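PDB 4ZRX: F5/8 type C domain protein from Bacteroides ovatus, which probably hydrolyses alpha-L-fucosidic linkages in glycans, and carries an F5/8 type C domain that may help it to bind sugars. Local coordinates for residues Arg235-Asn240 with Gly420-Tyr425; Met26-Val31 with Cys446-Tyr451. All blocks are in the same frame, centred on the assembly; numbering follows the deposited sequence.

From the N terminus, residues 26-31, which run from helix 20-27 into strand 30-31, wait more than 400 residues for their partner, 446-451, and so interaction 2 closes the wider loop. Inside that span the loop 235-240, just before the short strand 241-242, meets 420-425, so that interaction 1 closes a smaller loop within the wider one; the two contacts therefore nest without crossing. In each case the later segment links the two facing sheets of the beta sandwich that follows the catalytic barrel, as in other alpha-L-fucosidases of this architecture. The contacts also touch directly, through a cation-pi pairing of Trp-239 with Arg-447.

Interaction 1: residues Arg235-Asn240 with Gly420-Tyr425; sequences RETEWN and GTTIGY
Thr-422 is wedged against the loop Glu-236 to Trp-239 with its two branches doing different work. Its OG1 lies between the backbone N and the carbonyl carbon (chi1 53°), a rotation that presents the hydroxyl to the Glu-238 backbone and leaves the methyl to face the indole. Glu-238 N donates to Thr-422 OG1 at 3.0 Å, with an N-H...acceptor angle of 157°. The methyl CG2 of Thr-422 sits over one face of Trp-239, 3.8 Å from the centroid of the six-membered ring and 21° off its normal, a CH-pi contact displaced toward the rim. The closest ring atom is Trp-239 CE2, 3.6 Å from Thr-422 CG2.

Beside this, Thr-237 and Thr-421 meet hydroxyl to hydroxyl, their side chains crossing at about a right angle. The hydrogen bond between Thr-237 OG1 and Thr-421 OG1 is short, at 2.7 Å, and its proton may come from either oxygen. A water completes the seam: it donates to Glu-236 O (2.7 Å) and to Thr-422 O, and accepts from Thr-421 N (2.9 Å).

The Glu-238 carboxylate turns away from this interface. Its OE1 uses the syn lone pair to receive Arg-235 NH1 within the guanidinium plane, and OE2 is paired with Arg-225. An alanine in place of Thr-422 would remove the hydroxyl and the outer methyl together, and would probably leave Glu-238 N without its acceptor and the indole face without this cover.

The junction of barrel loop and sandwich loop thus relies on neutral groups, three threonine hydroxyls, backbone N-H and C=O groups, a shared water and one methyl-on-indole contact, while the charges of Arg-235 and Glu-238 are spent within the barrel domain.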
ATOM      1  N   ARG A 235      -7.953  -3.367  -5.639  1.00 14.59           N
ATOM      2  CA  ARG A 235      -9.246  -3.994  -5.838  1.00 14.54           C
ATOM      3  C   ARG A 235      -9.043  -5.358  -6.476  1.00 15.12           C
ATOM      4  O   ARG A 235      -8.264  -5.519  -7.456  1.00 14.50           O
ATOM      5  CB  ARG A 235     -10.038  -3.195  -6.849  1.00 14.50           C
ATOM      6  CG  ARG A 235     -10.530  -1.796  -6.401  1.00 15.29           C
ATOM      7  CD  ARG A 235     -11.200  -1.039  -7.558  1.00 15.36           C
ATOM      8  NE  ARG A 235     -11.593   0.283  -7.050  1.00 16.59           N
ATOM      9  CZ  ARG A 235     -10.755   1.297  -6.842  1.00 16.31           C
ATOM     10  NH1 ARG A 235      -9.467   1.215  -7.172  1.00 15.57           N
ATOM     11  NH2 ARG A 235     -11.205   2.395  -6.319  1.00 16.94           N
ATOM     12  N   GLU A 236      -9.775  -6.343  -5.960  1.00 16.09           N
ATOM     13  CA  GLU A 236      -9.859  -7.630  -6.667  1.00 17.03           C
ATOM     14  C   GLU A 236     -10.388  -7.503  -8.103  1.00 15.89           C
ATOM     15  O   GLU A 236      -9.886  -8.204  -8.997  1.00 16.45           O
ATOM     16  CB  GLU A 236     -10.736  -8.597  -5.916  1.00 19.20           C
ATOM     17  CG  GLU A 236     -10.091  -9.022  -4.608  1.00 20.87           C
ATOM     18  CD  GLU A 236     -11.091  -9.766  -3.706  1.00 27.36           C
ATOM     19  OE1 GLU A 236     -12.016  -9.125  -3.261  1.00 32.72           O
ATOM     20  OE2 GLU A 236     -10.890 -10.934  -3.375  1.00 29.04           O
ATOM     21  N   THR A 237     -11.352  -6.630  -8.331  1.00 15.45           N
ATOM     22  CA  THR A 237     -11.850  -6.367  -9.669  1.00 15.14           C
ATOM     23  C   THR A 237     -11.355  -4.972 -10.025  1.00 15.75           C
ATOM     24  O   THR A 237     -11.901  -3.969  -9.507  1.00 15.76           O
ATOM     25  CB  THR A 237     -13.342  -6.370  -9.700  1.00 16.34           C
ATOM     26  OG1 THR A 237     -13.858  -7.614  -9.265  1.00 16.54           O
ATOM     27  CG2 THR A 237     -13.918  -6.033 -11.094  1.00 16.85           C
ATOM     28  N   GLU A 238     -10.274  -4.914 -10.828  1.00 15.33           N
ATOM     29  CA  GLU A 238      -9.626  -3.648 -11.151  1.00 15.22           C
ATOM     30  C   GLU A 238      -9.659  -3.411 -12.657  1.00 15.77           C
ATOM     31  O   GLU A 238      -8.879  -4.054 -13.419  1.00 15.32           O
ATOM     32  CB  GLU A 238      -8.208  -3.607 -10.612  1.00 15.28           C
ATOM     33  CG  GLU A 238      -7.540  -2.211 -10.734  1.00 15.53           C
ATOM     34  CD  GLU A 238      -8.109  -1.159  -9.804  1.00 17.44           C
ATOM     35  OE1 GLU A 238      -7.903  -1.216  -8.560  1.00 17.80           O
ATOM     36  OE2 GLU A 238      -8.825  -0.219 -10.264  1.00 19.44           O
ATOM     37  N   TRP A 239     -10.576  -2.536 -13.064  1.00 15.60           N
ATOM     38  CA  TRP A 239     -10.746  -2.086 -14.463  1.00 16.02           C
ATOM     39  C   TRP A 239      -9.869  -0.861 -14.702  1.00 16.13           C
ATOM     40  O   TRP A 239     -10.113   0.207 -14.149  1.00 16.52           O
ATOM     41  CB  TRP A 239     -12.199  -1.729 -14.749  1.00 17.12           C
ATOM     42  CG  TRP A 239     -13.033  -2.928 -14.935  1.00 17.30           C
ATOM     43  CD1 TRP A 239     -13.919  -3.442 -14.062  1.00 17.38           C
ATOM     44  CD2 TRP A 239     -12.975  -3.851 -16.034  1.00 17.09           C
ATOM     45  NE1 TRP A 239     -14.421  -4.604 -14.529  1.00 17.62           N
ATOM     46  CE2 TRP A 239     -13.873  -4.882 -15.742  1.00 17.34           C
ATOM     47  CE3 TRP A 239     -12.252  -3.900 -17.219  1.00 17.60           C
ATOM     48  CZ2 TRP A 239     -14.069  -5.966 -16.572  1.00 17.51           C
ATOM     49  CZ3 TRP A 239     -12.430  -4.996 -18.053  1.00 17.54           C
ATOM     50  CH2 TRP A 239     -13.365  -6.015 -17.715  1.00 17.85           C
ATOM     51  N   ASN A 240      -8.821  -1.034 -15.498  1.00 16.40           N
ATOM     52  CA  ASN A 240      -8.013   0.099 -15.921  1.00 16.99           C
ATOM     53  C   ASN A 240      -8.523   0.756 -17.166  1.00 17.42           C
ATOM     54  O   ASN A 240      -8.106   1.859 -17.525  1.00 18.72           O
ATOM     55  CB  ASN A 240      -6.564  -0.328 -15.978  1.00 16.62           C
ATOM     56  CG  ASN A 240      -5.975  -0.539 -14.583  1.00 16.67           C
ATOM     57  OD1 ASN A 240      -6.447   0.076 -13.602  1.00 16.82           O
ATOM     58  ND2 ASN A 240      -5.018  -1.370 -14.489  1.00 18.30           N
ATOM     59  N   GLY A 420     -11.466 -15.560  -9.993  1.00 17.75           N
ATOM     60  CA  GLY A 420     -11.240 -14.129 -10.060  1.00 16.97           C
ATOM     61  C   GLY A 420     -12.162 -13.517 -11.097  1.00 16.23           C
ATOM     62  O   GLY A 420     -13.012 -14.180 -11.666  1.00 16.90           O
ATOM     63  N   THR A 421     -12.010 -12.206 -11.227  1.00 15.40           N
ATOM     64  CA  THR A 421     -12.813 -11.403 -12.110  1.00 15.25           C
ATOM     65  C   THR A 421     -11.901 -10.893 -13.233  1.00 15.04           C
ATOM     66  O   THR A 421     -11.695 -11.607 -14.209  1.00 14.98           O
ATOM     67  CB  THR A 421     -13.529 -10.332 -11.322  1.00 15.92           C
ATOM     68  OG1 THR A 421     -12.626  -9.665 -10.456  1.00 15.80           O
ATOM     69  CG2 THR A 421     -14.654 -10.945 -10.522  1.00 17.32           C
ATOM     70  N   THR A 422     -11.350  -9.708 -13.075  1.00 14.79           N
ATOM     71  CA  THR A 422     -10.370  -9.157 -13.980  1.00 15.02           C
ATOM     72  C   THR A 422      -9.029  -9.864 -13.853  1.00 14.63           C
ATOM     73  O   THR A 422      -8.724 -10.474 -12.838  1.00 14.80           O
ATOM     74  CB  THR A 422     -10.172  -7.650 -13.710  1.00 14.77           C
ATOM     75  OG1 THR A 422      -9.895  -7.474 -12.328  1.00 14.15           O
ATOM     76  CG2 THR A 422     -11.383  -6.889 -14.118  1.00 15.82           C
ATOM     77  N   ILE A 423      -8.226  -9.773 -14.922  1.00 15.25           N
ATOM     78  CA  ILE A 423      -6.830 -10.113 -14.874  1.00 14.90           C
ATOM     79  C   ILE A 423      -6.017  -8.851 -15.139  1.00 14.89           C
ATOM     80  O   ILE A 423      -5.428  -8.330 -14.243  1.00 14.63           O
ATOM     81  CB  ILE A 423      -6.483 -11.262 -15.851  1.00 14.99           C
ATOM     82  CG1 ILE A 423      -7.197 -12.529 -15.394  1.00 15.57           C
ATOM     83  CG2 ILE A 423      -4.997 -11.442 -15.900  1.00 15.95           C
ATOM     84  CD1 ILE A 423      -7.044 -13.688 -16.326  1.00 15.96           C
ATOM     85  N   GLY A 424      -6.095  -8.314 -16.359  1.00 14.72           N
ATOM     86  CA  GLY A 424      -5.362  -7.094 -16.653  1.00 14.84           C
ATOM     87  C   GLY A 424      -3.889  -7.375 -16.871  1.00 15.63           C
ATOM     88  O   GLY A 424      -3.475  -8.429 -17.370  1.00 15.68           O
ATOM     89  N   TYR A 425      -3.070  -6.427 -16.428  1.00 15.80           N
ATOM     90  CA  TYR A 425      -1.652  -6.618 -16.516  1.00 15.14           C
ATOM     91  C   TYR A 425      -1.137  -7.825 -15.756  1.00 15.16           C
ATOM     92  O   TYR A 425      -0.311  -8.619 -16.286  1.00 15.10           O
ATOM     93  CB  TYR A 425      -0.919  -5.353 -16.046  1.00 15.48           C
ATOM     94  CG  TYR A 425       0.553  -5.536 -15.941  1.00 15.48           C
ATOM     95  CD1 TYR A 425       1.334  -5.639 -17.051  1.00 16.27           C
ATOM     96  CD2 TYR A 425       1.124  -5.767 -14.696  1.00 15.57           C
ATOM     97  CE1 TYR A 425       2.714  -5.872 -16.935  1.00 16.74           C
ATOM     98  CE2 TYR A 425       2.437  -6.000 -14.575  1.00 16.00           C
ATOM     99  CZ  TYR A 425       3.223  -6.053 -15.687  1.00 16.67           C
ATOM    100  OH  TYR A 425       4.556  -6.335 -15.508  1.00 18.47           O
TER
HETATM  101  O   HOH W   1      -9.738 -10.548 -10.425  1.00 14.00           O

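Interaction 2: residues Met26-Val31 with Cys446-Tyr451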
HETATM    1  N   MSE A  26     -16.072  -1.531 -28.002  1.00 29.10           N
HETATM    2  CA  MSE A  26     -15.123  -0.452 -28.021  1.00 29.07           C
HETATM    3  C   MSE A  26     -14.246  -0.505 -26.754  1.00 26.70           C
HETATM    4  O   MSE A  26     -13.029  -0.352 -26.810  1.00 26.00           O
HETATM    5  CB  MSE A  26     -15.845   0.880 -28.159  1.00 31.98           C
HETATM    6  CG  MSE A  26     -16.542   0.990 -29.535  1.00 34.40           C
HETATM    7 SE   MSE A  26     -17.479   2.679 -29.698  0.75 39.71          SE
HETATM    8  CE  MSE A  26     -15.969   3.784 -30.215  1.00 40.49           C
ATOM      9  N   ALA A  27     -14.884  -0.748 -25.627  1.00 25.14           N
ATOM     10  CA  ALA A  27     -14.146  -0.823 -24.343  1.00 24.01           C
ATOM     11  C   ALA A  27     -13.017  -1.868 -24.378  1.00 23.36           C
ATOM     12  O   ALA A  27     -11.928  -1.669 -23.852  1.00 21.92           O
ATOM     13  CB  ALA A  27     -15.119  -1.168 -23.196  1.00 23.33           C
ATOM     14  N   ALA A  28     -13.312  -3.001 -25.021  1.00 23.64           N
ATOM     15  CA  ALA A  28     -12.381  -4.093 -25.126  1.00 22.82           C
ATOM     16  C   ALA A  28     -11.154  -3.715 -25.928  1.00 22.98           C
ATOM     17  O   ALA A  28     -10.124  -4.397 -25.846  1.00 22.08           O
ATOM     18  CB  ALA A  28     -13.086  -5.334 -25.761  1.00 24.05           C
ATOM     19  N   ARG A  29     -11.253  -2.669 -26.748  1.00 22.47           N
ATOM     20  CA  ARG A  29     -10.147  -2.310 -27.617  1.00 23.23           C
ATOM     21  C   ARG A  29      -9.495  -1.013 -27.245  1.00 22.45           C
ATOM     22  O   ARG A  29      -8.754  -0.417 -28.025  1.00 22.43           O
ATOM     23  CB  ARG A  29     -10.654  -2.277 -29.058  1.00 24.87           C
ATOM     24  CG  ARG A  29     -11.044  -3.653 -29.518  1.00 26.30           C
ATOM     25  CD  ARG A  29     -11.580  -3.642 -30.933  1.00 28.15           C
ATOM     26  NE  ARG A  29     -12.881  -2.993 -30.983  1.00 29.57           N
ATOM     27  CZ  ARG A  29     -13.136  -1.811 -31.534  1.00 31.64           C
ATOM     28  NH1 ARG A  29     -12.183  -1.082 -32.109  1.00 33.20           N
ATOM     29  NH2 ARG A  29     -14.373  -1.339 -31.512  1.00 33.49           N
ATOM     30  N   LEU A  30      -9.730  -0.583 -26.003  1.00 21.88           N
ATOM     31  CA  LEU A  30      -9.079   0.573 -25.438  1.00 21.71           C
ATOM     32  C   LEU A  30      -7.754   0.150 -24.812  1.00 20.71           C
ATOM     33  O   LEU A  30      -7.724  -0.796 -24.031  1.00 20.69           O
ATOM     34  CB  LEU A  30      -9.981   1.184 -24.391  1.00 21.77           C
ATOM     35  CG  LEU A  30      -9.454   2.327 -23.533  1.00 21.96           C
ATOM     36  CD1 LEU A  30      -9.156   3.545 -24.404  1.00 23.03           C
ATOM     37  CD2 LEU A  30     -10.460   2.685 -22.474  1.00 21.72           C
ATOM     38  N   VAL A  31      -6.679   0.827 -25.159  1.00 20.98           N
ATOM     39  CA  VAL A  31      -5.334   0.366 -24.878  1.00 21.19           C
ATOM     40  C   VAL A  31      -4.441   1.490 -24.286  1.00 21.18           C
ATOM     41  O   VAL A  31      -4.703   2.637 -24.528  1.00 21.81           O
ATOM     42  CB  VAL A  31      -4.655  -0.256 -26.106  1.00 21.95           C
ATOM     43  CG1 VAL A  31      -5.479  -1.374 -26.636  1.00 22.23           C
ATOM     44  CG2 VAL A  31      -4.341   0.781 -27.160  1.00 22.77           C
ATOM     45  N   CYS A 446     -15.725 -12.923 -20.732  1.00 20.70           N
ATOM     46  CA  CYS A 446     -14.797 -11.897 -21.230  1.00 21.29           C
ATOM     47  C   CYS A 446     -15.474 -11.040 -22.249  1.00 21.79           C
ATOM     48  O   CYS A 446     -16.544 -11.429 -22.794  1.00 23.38           O
ATOM     49  CB  CYS A 446     -13.535 -12.497 -21.770  1.00 21.06           C
ATOM     50  SG  CYS A 446     -13.764 -13.679 -23.172  1.00 23.78           S
ATOM     51  N   ARG A 447     -14.871  -9.895 -22.503  1.00 20.93           N
ATOM     52  CA  ARG A 447     -15.287  -9.004 -23.550  1.00 21.51           C
ATOM     53  C   ARG A 447     -14.599  -9.407 -24.824  1.00 22.39           C
ATOM     54  O   ARG A 447     -13.381  -9.539 -24.859  1.00 22.21           O
ATOM     55  CB  ARG A 447     -14.928  -7.567 -23.172  1.00 21.09           C
ATOM     56  CG  ARG A 447     -15.571  -7.186 -21.827  1.00 20.61           C
ATOM     57  CD  ARG A 447     -15.108  -5.800 -21.353  1.00 20.62           C
ATOM     58  NE  ARG A 447     -15.826  -5.455 -20.132  1.00 20.45           N
ATOM     59  CZ  ARG A 447     -15.785  -4.290 -19.505  1.00 19.81           C
ATOM     60  NH1 ARG A 447     -15.022  -3.275 -19.941  1.00 20.42           N
ATOM     61  NH2 ARG A 447     -16.504  -4.147 -18.405  1.00 19.89           N
ATOM     62  N   LEU A 448     -15.387  -9.549 -25.915  1.00 23.61           N
ATOM     63  CA  LEU A 448     -14.815 -10.029 -27.183  1.00 24.53           C
ATOM     64  C   LEU A 448     -13.963 -11.287 -26.940  1.00 24.28           C
ATOM     65  O   LEU A 448     -14.435 -12.154 -26.239  1.00 23.37           O
ATOM     66  CB  LEU A 448     -14.007  -8.972 -27.878  1.00 25.45           C
ATOM     67  CG  LEU A 448     -14.717  -7.678 -28.276  1.00 26.96           C
ATOM     68  CD1 LEU A 448     -13.803  -6.768 -29.133  1.00 27.56           C
ATOM     69  CD2 LEU A 448     -16.035  -7.930 -29.021  1.00 29.26           C
ATOM     70  N   THR A 449     -12.774 -11.415 -27.565  1.00 25.10           N
ATOM     71  CA  THR A 449     -11.878 -12.532 -27.332  1.00 24.70           C
ATOM     72  C   THR A 449     -10.779 -12.134 -26.364  1.00 24.17           C
ATOM     73  O   THR A 449     -10.100 -11.138 -26.610  1.00 25.70           O
ATOM     74  CB  THR A 449     -11.309 -12.995 -28.674  1.00 26.31           C
ATOM     75  OG1 THR A 449     -12.390 -13.405 -29.508  1.00 26.73           O
ATOM     76  CG2 THR A 449     -10.384 -14.182 -28.514  1.00 26.30           C
ATOM     77  N   ALA A 450     -10.589 -12.899 -25.282  1.00 22.19           N
ATOM     78  CA  ALA A 450      -9.523 -12.657 -24.324  1.00 21.50           C
ATOM     79  C   ALA A 450      -8.203 -13.186 -24.835  1.00 20.79           C
ATOM     80  O   ALA A 450      -8.193 -14.214 -25.505  1.00 21.26           O
ATOM     81  CB  ALA A 450      -9.825 -13.353 -23.012  1.00 21.20           C
ATOM     82  N   TYR A 451      -7.138 -12.491 -24.519  1.00 20.11           N
ATOM     83  CA  TYR A 451      -5.764 -12.868 -24.880  1.00 20.05           C
ATOM     84  C   TYR A 451      -4.928 -13.038 -23.600  1.00 19.62           C
ATOM     85  O   TYR A 451      -4.567 -12.051 -22.966  1.00 19.49           O
ATOM     86  CB  TYR A 451      -5.153 -11.797 -25.770  1.00 21.15           C
ATOM     87  CG  TYR A 451      -5.937 -11.593 -27.021  1.00 22.82           C
ATOM     88  CD1 TYR A 451      -6.165 -12.638 -27.902  1.00 24.86           C
ATOM     89  CD2 TYR A 451      -6.471 -10.364 -27.339  1.00 24.29           C
ATOM     90  CE1 TYR A 451      -6.917 -12.425 -29.067  1.00 26.38           C
ATOM     91  CE2 TYR A 451      -7.219 -10.163 -28.474  1.00 25.65           C
ATOM     92  CZ  TYR A 451      -7.436 -11.186 -29.322  1.00 26.93           C
ATOM     93  OH  TYR A 451      -8.204 -10.970 -30.456  1.00 29.80           O
TER
HETATM   94  O   HOH W   2     -12.641  -3.297 -21.549  1.00 21.58           O
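The methyl of Ala-28 lies against two consecutive residues of the sandwich loop, Arg-447 and Leu-448. On one of them it meets the start of the side chain, Ala-28 CB to Arg-447 CB at 3.9 Å; on the other it meets a branch end, Ala-28 CB to Leu-448 CD1 at 3.7 Å. That leucine methyl also reaches the aliphatic part of Arg-29, with Leu-448 CD1 4.2 Å from Arg-29 CG. Further along, Arg-447 runs out fully extended (chi2 174°, chi3 176°), which carries its guanidinium past Ala-27, whose CB is 3.9 Å from Arg-447 NH1. A water accepts from Arg-447 NH1 at 2.9 Å and donates weakly to Ala-27 O.

The alanines are presented by a type I beta turn from Ala-27 to Leu-30, in which Leu-30 N bonds to Ala-27 O at 3.3 Å. Around this shell, both arginines are anchored at their polar ends. Arg-447 forms a salt bridge with Glu-402 and donates to Gly-269 O, while Arg-29, bent at its third torsion, pairs with Asp-25 and reaches Asn-6 O.

Direct contact between the segment running on from helix 20-27 and the sandwich is therefore largely apolar: alanine methyls, the Leu-448 branch and hydrocarbon parts of the arginines, with one methyl beside a guanidinium nitrogen. Without a direct hydrogen bond, the water links them, weakly on the Ala-27 side, and the charged groups find mates among surrounding residues.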